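Side-chain contacts in pectinesterase (Sitophilus oryzae, PDB 4PMH), which catalyses the hydrolysis of methyl esters in pectin, releasing methanol, and probably serves in the digestion of plant cell walls: residues V159-N163 / L164-N168; S294-S298 / S299-V303; L312-E316 / S317-G321; N349-N352 / Y353-W357. All coordinates share one frame; numbering follows the deposited sequence.

Overall arrangement
Along the chain the four contacts follow one another in series; none nests in or crosses another, and each is a local bend between adjoining segments. Contact 1 turns the corner from strand 160-162 to strand 165-168, in one of the earlier coils of the parallel beta-helix. Contact 2, its centre about 34 Å from that of contact 1, curls the long loop between strands 286-290 and 311-315. Contact 3 repeats the corner of contact 1 between strand 311-315, next to last in its sheet, and strand 318-319, the last of the other. Contact 4 leads into strand 355-359, which pairs with strand 311-315 and so joins contacts 3 and 4 directly. Contacts 2 and 4 meet where Y302 reaches the backbone of D351.

Contact 1: residues V159-N163 / L164-N168; sequences VQIVN and LSIEN
I161 and L164 meet on the concave side of a sharp bend, where I161 CG2 lies 3.7 Å from L164 CD1. The two side chains run obliquely to one another, so this is a methyl-to-methyl touch with CG2 as the isoleucine branch in use; CG1 of I161 leads off beside the backbone N. A second, looser apolar approach, I161 CG2 to I166 CD1 at 4.4 Å, carries the hydrophobic line into the next strand. L164 also folds back over the preceding backbone: its CG is 3.5 Å from V162 O, and its CD2 is 3.7 Å from the same oxygen. This backward reach follows from chi1 of 55°, which sets CG between the backbone N and the carbonyl carbon. With an alanine at L164, both methyls at the branch would be gone, and I161 CG2 would probably face a gap at the inside of the corner. The corner joins strands of two parallel sheets in the right-handed beta-helix of the pectinesterase family. N163 makes it, with a left-handed backbone (phi 52°, psi 54°) that resembles the tight turns of related beta-helices; no hydrogen bond closes the bend across the two segments, since V162 O and L164 N are poorly aligned. Further out, N163 ND2 donates to G93 O and G95 O of the preceding coil, which fixes the turn from outside. On the inside, F152 and L181 touch both I161 and I166, while T101 touches L164.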
loop_
_atom_site.group_PDB
_atom_site.type_symbol
_atom_site.label_atom_id
_atom_site.label_comp_id
_atom_site.label_asym_id
_atom_site.label_seq_id
_atom_site.Cartn_x
_atom_site.Cartn_y
_atom_site.Cartn_z
ATOM N N VAL A 159 -9.463 8.256 7.997
ATOM C CA VAL A 159 -8.189 8.793 8.372
ATOM C C VAL A 159 -7.521 9.446 7.169
ATOM O O VAL A 159 -7.524 8.887 6.064
ATOM C CB VAL A 159 -7.248 7.685 8.913
ATOM C CG1 VAL A 159 -5.870 8.245 9.151
ATOM C CG2 VAL A 159 -7.818 7.104 10.185
ATOM N N GLN A 160 -6.929 10.614 7.415
ATOM C CA GLN A 160 -6.093 11.308 6.463
ATOM C C GLN A 160 -4.637 11.305 6.989
ATOM O O GLN A 160 -4.390 11.625 8.163
ATOM C CB GLN A 160 -6.591 12.755 6.264
ATOM C CG GLN A 160 -8.019 12.860 5.726
ATOM C CD GLN A 160 -8.476 14.302 5.538
ATOM O OE1 GLN A 160 -7.910 15.232 6.126
ATOM N NE2 GLN A 160 -9.524 14.490 4.754
ATOM N N ILE A 161 -3.689 10.910 6.132
ATOM C CA ILE A 161 -2.268 10.911 6.470
ATOM C C ILE A 161 -1.604 11.852 5.481
ATOM O O ILE A 161 -1.726 11.654 4.275
ATOM C CB ILE A 161 -1.638 9.496 6.347
ATOM C CG1 ILE A 161 -2.291 8.508 7.303
ATOM C CG2 ILE A 161 -0.152 9.569 6.654
ATOM C CD1 ILE A 161 -1.828 7.063 7.090
ATOM N N VAL A 162 -0.916 12.875 5.977
ATOM C CA VAL A 162 -0.509 13.999 5.130
ATOM C C VAL A 162 0.892 14.459 5.481
ATOM O O VAL A 162 1.233 14.532 6.658
ATOM C CB VAL A 162 -1.463 15.188 5.343
ATOM C CG1 VAL A 162 -1.137 16.342 4.399
ATOM C CG2 VAL A 162 -2.900 14.732 5.201
ATOM N N ASN A 163 1.692 14.776 4.463
ATOM C CA ASN A 163 2.964 15.470 4.660
ATOM C C ASN A 163 3.890 14.799 5.693
ATOM O O ASN A 163 4.382 15.419 6.613
ATOM C CB ASN A 163 2.704 16.938 5.047
ATOM C CG ASN A 163 3.955 17.803 4.948
ATOM O OD1 ASN A 163 4.792 17.589 4.080
ATOM N ND2 ASN A 163 4.075 18.784 5.824
ATOM N N LEU A 164 4.167 13.526 5.521
ATOM C CA LEU A 164 5.079 12.882 6.433
ATOM C C LEU A 164 5.621 11.620 5.788
ATOM O O LEU A 164 5.143 11.185 4.730
ATOM C CB LEU A 164 4.378 12.595 7.779
ATOM C CG LEU A 164 3.077 11.792 7.763
ATOM C CD1 LEU A 164 3.353 10.308 7.531
ATOM C CD2 LEU A 164 2.300 11.981 9.058
ATOM N N SER A 165 6.636 11.061 6.421
ATOM C CA SER A 165 7.329 9.892 5.907
ATOM C C SER A 165 7.167 8.731 6.885
ATOM O O SER A 165 7.383 8.884 8.097
ATOM C CB SER A 165 8.818 10.212 5.735
ATOM O OG SER A 165 9.060 11.253 4.790
ATOM N N ILE A 166 6.837 7.559 6.358
ATOM C CA ILE A 166 6.741 6.361 7.161
ATOM C C ILE A 166 7.685 5.334 6.580
ATOM O O ILE A 166 7.643 5.057 5.383
ATOM C CB ILE A 166 5.307 5.753 7.175
ATOM C CG1 ILE A 166 4.252 6.798 7.581
ATOM C CG2 ILE A 166 5.243 4.577 8.124
ATOM C CD1 ILE A 166 2.828 6.419 7.238
ATOM N N GLU A 167 8.509 4.745 7.433
ATOM C CA GLU A 167 9.521 3.826 6.975
ATOM C C GLU A 167 9.615 2.603 7.857
ATOM O O GLU A 167 9.641 2.710 9.078
ATOM C CB GLU A 167 10.894 4.524 6.968
ATOM C CG GLU A 167 12.051 3.572 6.708
ATOM C CD GLU A 167 13.351 4.312 6.563
ATOM O OE1 GLU A 167 13.662 5.112 7.467
ATOM O OE2 GLU A 167 14.034 4.103 5.537
ATOM N N ASN A 168 9.707 1.441 7.222
ATOM C CA ASN A 168 10.205 0.249 7.901
ATOM C C ASN A 168 11.503 -0.161 7.188
ATOM O O ASN A 168 11.497 -0.617 6.045
ATOM C CB ASN A 168 9.150 -0.854 7.913
ATOM C CG ASN A 168 9.487 -1.983 8.879
ATOM O OD1 ASN A 168 10.663 -2.248 9.176
ATOM N ND2 ASN A 168 8.449 -2.647 9.387
#

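Contact 2: residues S294-S298 / S299-V303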
loop_
_atom_site.group_PDB
_atom_site.type_symbol
_atom_site.label_atom_id
_atom_site.label_comp_id
_atom_site.label_asym_id
_atom_site.label_seq_id
_atom_site.Cartn_x
_atom_site.Cartn_y
_atom_site.Cartn_z
ATOM N N SER A 294 -3.417 -15.065 -1.954
ATOM C CA SER A 294 -3.505 -15.334 -0.496
ATOM C C SER A 294 -4.386 -16.536 -0.182
ATOM O O SER A 294 -5.492 -16.673 -0.711
ATOM C CB SER A 294 -3.993 -14.122 0.314
ATOM O OG SER A 294 -5.000 -13.405 -0.361
ATOM N N GLY A 295 -3.855 -17.416 0.660
ATOM C CA GLY A 295 -4.550 -18.629 1.081
ATOM C C GLY A 295 -4.603 -19.736 0.053
ATOM O O GLY A 295 -5.284 -20.731 0.267
ATOM N N VAL A 296 -3.885 -19.578 -1.064
ATOM C CA VAL A 296 -3.840 -20.586 -2.122
ATOM C C VAL A 296 -2.527 -21.326 -2.032
ATOM O O VAL A 296 -1.463 -20.735 -2.211
ATOM C CB VAL A 296 -3.964 -19.964 -3.523
ATOM C CG1 VAL A 296 -3.865 -21.056 -4.604
ATOM C CG2 VAL A 296 -5.270 -19.174 -3.624
ATOM N N SER A 297 -2.624 -22.630 -1.786
ATOM C CA SER A 297 -1.468 -23.456 -1.433
ATOM C C SER A 297 -0.462 -23.670 -2.565
ATOM O O SER A 297 0.740 -23.715 -2.344
ATOM C CB SER A 297 -1.951 -24.829 -0.969
ATOM O OG SER A 297 -0.935 -25.449 -0.212
ATOM N N SER A 298 -0.983 -23.854 -3.764
ATOM C CA SER A 298 -0.185 -24.132 -4.954
ATOM C C SER A 298 -1.068 -23.776 -6.131
ATOM O O SER A 298 -2.256 -23.514 -5.946
ATOM C CB SER A 298 0.186 -25.616 -5.018
ATOM O OG SER A 298 -0.972 -26.401 -5.210
ATOM N N SER A 299 -0.514 -23.798 -7.337
ATOM C CA SER A 299 -1.321 -23.542 -8.526
ATOM C C SER A 299 -2.493 -24.527 -8.629
ATOM O O SER A 299 -3.585 -24.164 -9.099
ATOM C CB SER A 299 -0.459 -23.545 -9.796
ATOM O OG SER A 299 0.429 -24.642 -9.818
ATOM N N SER A 300 -2.289 -25.752 -8.133
ATOM C CA SER A 300 -3.357 -26.761 -8.087
ATOM C C SER A 300 -4.554 -26.360 -7.235
ATOM O O SER A 300 -5.662 -26.840 -7.481
ATOM C CB SER A 300 -2.836 -28.100 -7.546
ATOM O OG SER A 300 -1.797 -28.591 -8.368
ATOM N N ALA A 301 -4.336 -25.506 -6.242
ATOM C CA ALA A 301 -5.402 -25.146 -5.299
ATOM C C ALA A 301 -6.215 -23.921 -5.709
ATOM O O ALA A 301 -7.166 -23.555 -5.018
ATOM C CB ALA A 301 -4.827 -24.957 -3.906
ATOM N N TYR A 302 -5.858 -23.306 -6.830
ATOM C CA TYR A 302 -6.556 -22.105 -7.308
ATOM C C TYR A 302 -7.954 -22.441 -7.852
ATOM O O TYR A 302 -8.107 -23.268 -8.755
ATOM C CB TYR A 302 -5.717 -21.365 -8.369
ATOM C CG TYR A 302 -6.376 -20.102 -8.882
ATOM C CD1 TYR A 302 -6.319 -18.913 -8.170
ATOM C CD2 TYR A 302 -7.072 -20.113 -10.073
ATOM C CE1 TYR A 302 -6.941 -17.757 -8.647
ATOM C CE2 TYR A 302 -7.695 -18.982 -10.541
ATOM C CZ TYR A 302 -7.626 -17.807 -9.821
ATOM O OH TYR A 302 -8.253 -16.693 -10.338
ATOM N N VAL A 303 -8.965 -21.794 -7.273
ATOM C CA VAL A 303 -10.348 -21.942 -7.674
ATOM C C VAL A 303 -10.850 -20.627 -8.287
ATOM O O VAL A 303 -11.122 -19.668 -7.557
ATOM C CB VAL A 303 -11.236 -22.308 -6.464
ATOM C CG1 VAL A 303 -12.679 -22.519 -6.896
ATOM C CG2 VAL A 303 -10.707 -23.563 -5.786
#
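A short 3-10 turn at 299-301 gives this loop of the beta-helix its curl, between strands 286-290 and 311-315, and brings S298 against S300 and A301. Two hydrogen bonds cross the contact. A301 N donates to S298 O at 2.9 Å with an N-H...O angle of 151°, the three-residue spacing of a 3-10 turn; the donor sits above the carbonyl plane, 57° out of it, and not on a lone pair. The other bond is weak: S300 N to S298 OG at 3.3 Å. Chi1 of 66° tucks OG between the backbone N and the carbonyl carbon of S298, facing the turn.

The apolar part is V296, whose CG1 branch is turned into the curl and lies 4.1 Å from A301 CB and 4.2 Å from Y302 CB. Its side chain is also about 8 Å from that of W292, a probable substrate-binding residue. Beyond the turn, the ring of Y302 leads away to a cation-pi contact with R336, and its OH is hydrogen-bonded to D351 O. The tightest approach of V296 to this backbone is CG1 to Y302 N, 3.7 Å.

Contact 3: residues L312-E316 / S317-G321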
loop_
_atom_site.group_PDB
_atom_site.type_symbol
_atom_site.label_atom_id
_atom_site.label_comp_id
_atom_site.label_asym_id
_atom_site.label_seq_id
_atom_site.Cartn_x
_atom_site.Cartn_y
_atom_site.Cartn_z
ATOM N N LEU A 312 -5.549 -4.860 -11.101
ATOM C CA LEU A 312 -4.688 -3.694 -11.241
ATOM C C LEU A 312 -4.776 -3.094 -12.641
ATOM O O LEU A 312 -4.564 -3.777 -13.612
ATOM C CB LEU A 312 -3.226 -4.069 -11.000
ATOM C CG LEU A 312 -2.176 -3.017 -11.323
ATOM C CD1 LEU A 312 -2.307 -1.756 -10.475
ATOM C CD2 LEU A 312 -0.804 -3.627 -11.110
ATOM N N ILE A 313 -5.058 -1.806 -12.712
ATOM C CA ILE A 313 -4.965 -1.051 -13.948
ATOM C C ILE A 313 -3.961 0.095 -13.798
ATOM O O ILE A 313 -4.050 0.889 -12.859
ATOM C CB ILE A 313 -6.341 -0.530 -14.343
ATOM C CG1 ILE A 313 -7.185 -1.729 -14.789
ATOM C CG2 ILE A 313 -6.228 0.526 -15.459
ATOM C CD1 ILE A 313 -8.622 -1.375 -15.046
ATOM N N ILE A 314 -2.990 0.150 -14.710
ATOM C CA ILE A 314 -2.069 1.286 -14.805
ATOM C C ILE A 314 -2.447 2.073 -16.042
ATOM O O ILE A 314 -2.333 1.572 -17.157
ATOM C CB ILE A 314 -0.616 0.840 -14.872
ATOM C CG1 ILE A 314 -0.252 0.073 -13.603
ATOM C CG2 ILE A 314 0.305 2.047 -15.028
ATOM C CD1 ILE A 314 1.023 -0.727 -13.706
ATOM N N LYS A 315 -2.941 3.288 -15.826
ATOM C CA LYS A 315 -3.504 4.129 -16.888
ATOM C C LYS A 315 -2.815 5.495 -16.971
ATOM O O LYS A 315 -2.632 6.152 -15.947
ATOM C CB LYS A 315 -4.979 4.373 -16.582
ATOM C CG LYS A 315 -5.704 5.291 -17.553
ATOM C CD LYS A 315 -7.204 5.105 -17.382
ATOM C CE LYS A 315 -8.015 6.026 -18.287
ATOM N NZ LYS A 315 -9.466 5.856 -18.024
ATOM N N GLU A 316 -2.459 5.927 -18.188
ATOM C CA GLU A 316 -1.906 7.270 -18.420
ATOM C C GLU A 316 -0.781 7.621 -17.456
ATOM O O GLU A 316 -0.698 8.713 -16.913
ATOM C CB GLU A 316 -3.053 8.294 -18.471
ATOM C CG GLU A 316 -3.953 7.935 -19.645
ATOM C CD GLU A 316 -5.152 8.819 -19.845
ATOM O OE1 GLU A 316 -5.309 9.772 -19.075
ATOM O OE2 GLU A 316 -5.921 8.550 -20.798
ATOM N N SER A 317 0.090 6.642 -17.254
ATOM C CA SER A 317 1.220 6.787 -16.377
ATOM C C SER A 317 2.532 6.662 -17.164
ATOM O O SER A 317 2.563 6.150 -18.291
ATOM C CB SER A 317 1.150 5.747 -15.270
ATOM O OG SER A 317 0.085 6.039 -14.384
ATOM N N THR A 318 3.594 7.151 -16.544
ATOM C CA THR A 318 4.932 7.040 -17.069
ATOM C C THR A 318 5.601 5.785 -16.497
ATOM O O THR A 318 5.693 5.625 -15.289
ATOM C CB THR A 318 5.743 8.287 -16.683
ATOM O OG1 THR A 318 5.161 9.449 -17.311
ATOM C CG2 THR A 318 7.190 8.145 -17.110
ATOM N N ILE A 319 6.052 4.895 -17.358
ATOM C CA ILE A 319 6.736 3.684 -16.913
ATOM C C ILE A 319 8.160 3.758 -17.447
ATOM O O ILE A 319 8.360 3.796 -18.665
ATOM C CB ILE A 319 6.035 2.421 -17.417
ATOM C CG1 ILE A 319 4.550 2.435 -16.995
ATOM C CG2 ILE A 319 6.729 1.178 -16.893
ATOM C CD1 ILE A 319 3.755 1.225 -17.454
ATOM N N ASP A 320 9.155 3.797 -16.564
ATOM C CA ASP A 320 10.532 3.923 -17.052
ATOM C C ASP A 320 11.054 2.567 -17.500
ATOM O O ASP A 320 10.425 1.545 -17.268
ATOM C CB ASP A 320 11.444 4.610 -16.035
ATOM C CG ASP A 320 11.150 6.102 -15.896
ATOM O OD1 ASP A 320 10.610 6.730 -16.820
ATOM O OD2 ASP A 320 11.422 6.685 -14.846
ATOM N N GLY A 321 12.184 2.576 -18.195
ATOM C CA GLY A 321 12.728 1.375 -18.786
ATOM C C GLY A 321 13.426 0.502 -17.780
ATOM O O GLY A 321 14.544 0.080 -18.006
#
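S317, I314 and E316 carry a corner of the parallel beta-helix at which strand 311-315 gives way to strand 318-319. S317 is the residue most enclosed by the contact. Its OG donates to K315 O at 3.1 Å, reaching back over the bend; the oxygen is approached from above the carbonyl plane, with the donor 58° out of it. Chi1 of -70° puts OG beside the backbone N of S317 and opposite its carbonyl carbon, which turns the hydroxyl toward the preceding residues. The same OG accepts a hydrogen bond from S272 N, so the buried hydroxyl is held in both of its roles, while S317 N is taken up by N361 OD1.

I314 fills the concave side. Its CG2 branch, anti to the backbone N, rests 3.8 Å from S317 CB, and approaches I319 CD1 more loosely at 4.3 Å, so that one methyl meets both S317 and I319, the latter with its side chain directed back at the first segment. The side chain of W329 also touches I314.

E316 supplies the bend itself: the positive phi of 49° turns the chain sharply from one sheet into the other, as at N163 in an earlier coil of the same helix. Its side chain points outward, extended beyond CG. OE1 forms a salt bridge with K271 NZ and OE2 accepts from N360 ND2, so the carboxylate links coils on both sides of this one and is likely to be stabilised as the anion. Toward the second segment only the root of this side chain comes near, E316 CB standing 3.8 Å from S317 N.

Contact 4: residues N349-N352 / Y353-W357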
loop_
_atom_site.group_PDB
_atom_site.type_symbol
_atom_site.label_atom_id
_atom_site.label_comp_id
_atom_site.label_asym_id
_atom_site.label_seq_id
_atom_site.Cartn_x
_atom_site.Cartn_y
_atom_site.Cartn_z
ATOM N N ASN A 349 -13.231 -9.165 -16.024
ATOM C CA ASN A 349 -13.380 -9.784 -14.708
ATOM C C ASN A 349 -13.313 -11.310 -14.711
ATOM O O ASN A 349 -13.573 -11.946 -13.700
ATOM C CB ASN A 349 -14.669 -9.295 -14.066
ATOM C CG ASN A 349 -14.567 -7.846 -13.643
ATOM O OD1 ASN A 349 -13.597 -7.457 -12.989
ATOM N ND2 ASN A 349 -15.550 -7.036 -14.007
ATOM N N ASN A 350 -12.945 -11.886 -15.845
ATOM C CA ASN A 350 -12.772 -13.336 -15.976
ATOM C C ASN A 350 -11.655 -13.790 -15.043
ATOM O O ASN A 350 -10.590 -13.181 -15.015
ATOM C CB ASN A 350 -12.408 -13.628 -17.427
ATOM C CG ASN A 350 -12.328 -15.116 -17.756
ATOM O OD1 ASN A 350 -12.007 -15.948 -16.919
ATOM N ND2 ASN A 350 -12.564 -15.439 -19.036
ATOM N N ASP A 351 -11.885 -14.871 -14.314
ATOM C CA ASP A 351 -10.922 -15.352 -13.309
ATOM C C ASP A 351 -10.110 -16.546 -13.762
ATOM O O ASP A 351 -9.359 -17.135 -12.984
ATOM C CB ASP A 351 -11.649 -15.668 -12.007
ATOM C CG ASP A 351 -12.207 -14.426 -11.356
ATOM O OD1 ASP A 351 -11.445 -13.439 -11.211
ATOM O OD2 ASP A 351 -13.407 -14.427 -10.997
ATOM N N ASN A 352 -10.238 -16.898 -15.026
ATOM C CA ASN A 352 -9.347 -17.872 -15.626
ATOM C C ASN A 352 -8.073 -17.234 -16.138
ATOM O O ASN A 352 -7.142 -17.938 -16.535
ATOM C CB ASN A 352 -10.077 -18.611 -16.733
ATOM C CG ASN A 352 -11.285 -19.323 -16.208
ATOM O OD1 ASN A 352 -11.162 -20.362 -15.569
ATOM N ND2 ASN A 352 -12.455 -18.730 -16.398
ATOM N N TYR A 353 -8.048 -15.899 -16.132
ATOM C CA TYR A 353 -6.867 -15.130 -16.446
ATOM C C TYR A 353 -6.614 -14.137 -15.312
ATOM O O TYR A 353 -7.508 -13.864 -14.502
ATOM C CB TYR A 353 -7.095 -14.321 -17.716
ATOM C CG TYR A 353 -7.380 -15.161 -18.934
ATOM C CD1 TYR A 353 -6.344 -15.608 -19.744
ATOM C CD2 TYR A 353 -8.687 -15.491 -19.285
ATOM C CE1 TYR A 353 -6.598 -16.382 -20.862
ATOM C CE2 TYR A 353 -8.957 -16.261 -20.414
ATOM C CZ TYR A 353 -7.910 -16.708 -21.190
ATOM O OH TYR A 353 -8.148 -17.474 -22.305
ATOM N N ASN A 354 -5.408 -13.577 -15.291
ATOM C CA ASN A 354 -5.110 -12.484 -14.396
ATOM C C ASN A 354 -5.874 -11.233 -14.801
ATOM O O ASN A 354 -6.456 -11.168 -15.892
ATOM C CB ASN A 354 -3.626 -12.234 -14.344
ATOM C CG ASN A 354 -2.896 -13.351 -13.651
ATOM O OD1 ASN A 354 -2.406 -14.277 -14.307
ATOM N ND2 ASN A 354 -2.890 -13.321 -12.314
ATOM N N ARG A 355 -5.905 -10.259 -13.897
ATOM C CA ARG A 355 -6.629 -9.008 -14.136
ATOM C C ARG A 355 -5.690 -7.826 -14.007
ATOM O O ARG A 355 -5.979 -6.841 -13.305
ATOM C CB ARG A 355 -7.831 -8.839 -13.176
ATOM C CG ARG A 355 -8.730 -10.070 -12.984
ATOM C CD ARG A 355 -9.217 -10.155 -11.516
ATOM N NE ARG A 355 -10.374 -9.336 -11.417
ATOM C CZ ARG A 355 -10.972 -8.902 -10.324
ATOM N NH1 ARG A 355 -10.559 -9.185 -9.087
ATOM N NH2 ARG A 355 -12.037 -8.147 -10.526
ATOM N N PHE A 356 -4.569 -7.909 -14.706
ATOM C CA PHE A 356 -3.612 -6.829 -14.775
ATOM C C PHE A 356 -3.692 -6.196 -16.155
ATOM O O PHE A 356 -3.534 -6.879 -17.162
ATOM C CB PHE A 356 -2.192 -7.356 -14.552
ATOM C CG PHE A 356 -2.001 -8.121 -13.275
ATOM C CD1 PHE A 356 -2.728 -7.825 -12.140
ATOM C CD2 PHE A 356 -1.071 -9.137 -13.220
ATOM C CE1 PHE A 356 -2.529 -8.527 -10.965
ATOM C CE2 PHE A 356 -0.867 -9.855 -12.054
ATOM C CZ PHE A 356 -1.597 -9.550 -10.928
ATOM N N TRP A 357 -3.961 -4.898 -16.206
ATOM C CA TRP A 357 -4.185 -4.226 -17.485
ATOM C C TRP A 357 -3.549 -2.855 -17.526
ATOM O O TRP A 357 -3.297 -2.245 -16.499
ATOM C CB TRP A 357 -5.687 -4.045 -17.763
ATOM C CG TRP A 357 -6.573 -5.196 -17.345
ATOM C CD1 TRP A 357 -7.236 -5.333 -16.148
ATOM C CD2 TRP A 357 -6.916 -6.330 -18.124
ATOM N NE1 TRP A 357 -7.952 -6.497 -16.138
ATOM C CE2 TRP A 357 -7.780 -7.134 -17.338
ATOM C CE3 TRP A 357 -6.573 -6.764 -19.409
ATOM C CZ2 TRP A 357 -8.299 -8.355 -17.797
ATOM C CZ3 TRP A 357 -7.083 -7.968 -19.857
ATOM C CH2 TRP A 357 -7.951 -8.747 -19.046
HETATM O O HOH W 1 -9.106 -11.691 -16.649
#
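An Asx turn at N350, with the ring of Y353 set against it, shapes the loop that leads into strand 355-359. N350 OD1 accepts twice: from N352 N at 2.8 Å, nearly straight at 165°, and from N352 ND2 at 2.9 Å, so one carbonyl oxygen grips both backbone and side chain two residues on. With its oxygen spoken for, the amide presents ND2 to the rim of the Y353 ring, 3.9 Å from CD2, the two planes 81° apart. A leucine at N350 would probably leave N352 N without its acceptor and the N352 amide free to turn.

On the other flank R355, bent at chi2 and chi3, sends NH2 to N349 OD1, 3.0 Å away. That oxygen lies in the guanidinium plane at its edge. K263 O takes NH2 as well, while N309 O and D260 O accept from NH1. D351 OD1 stands 4.2 Å from R355 NE, well off the guanidinium plane, so the attraction is of charges alone; D351 OD1 is itself hydrogen-bonded to N309 ND2. A water within bonding distance of N350 O (2.7 Å) and N354 O spans the loop just ahead of strand 355-359, the outermost strand of its parallel beta-helix sheet.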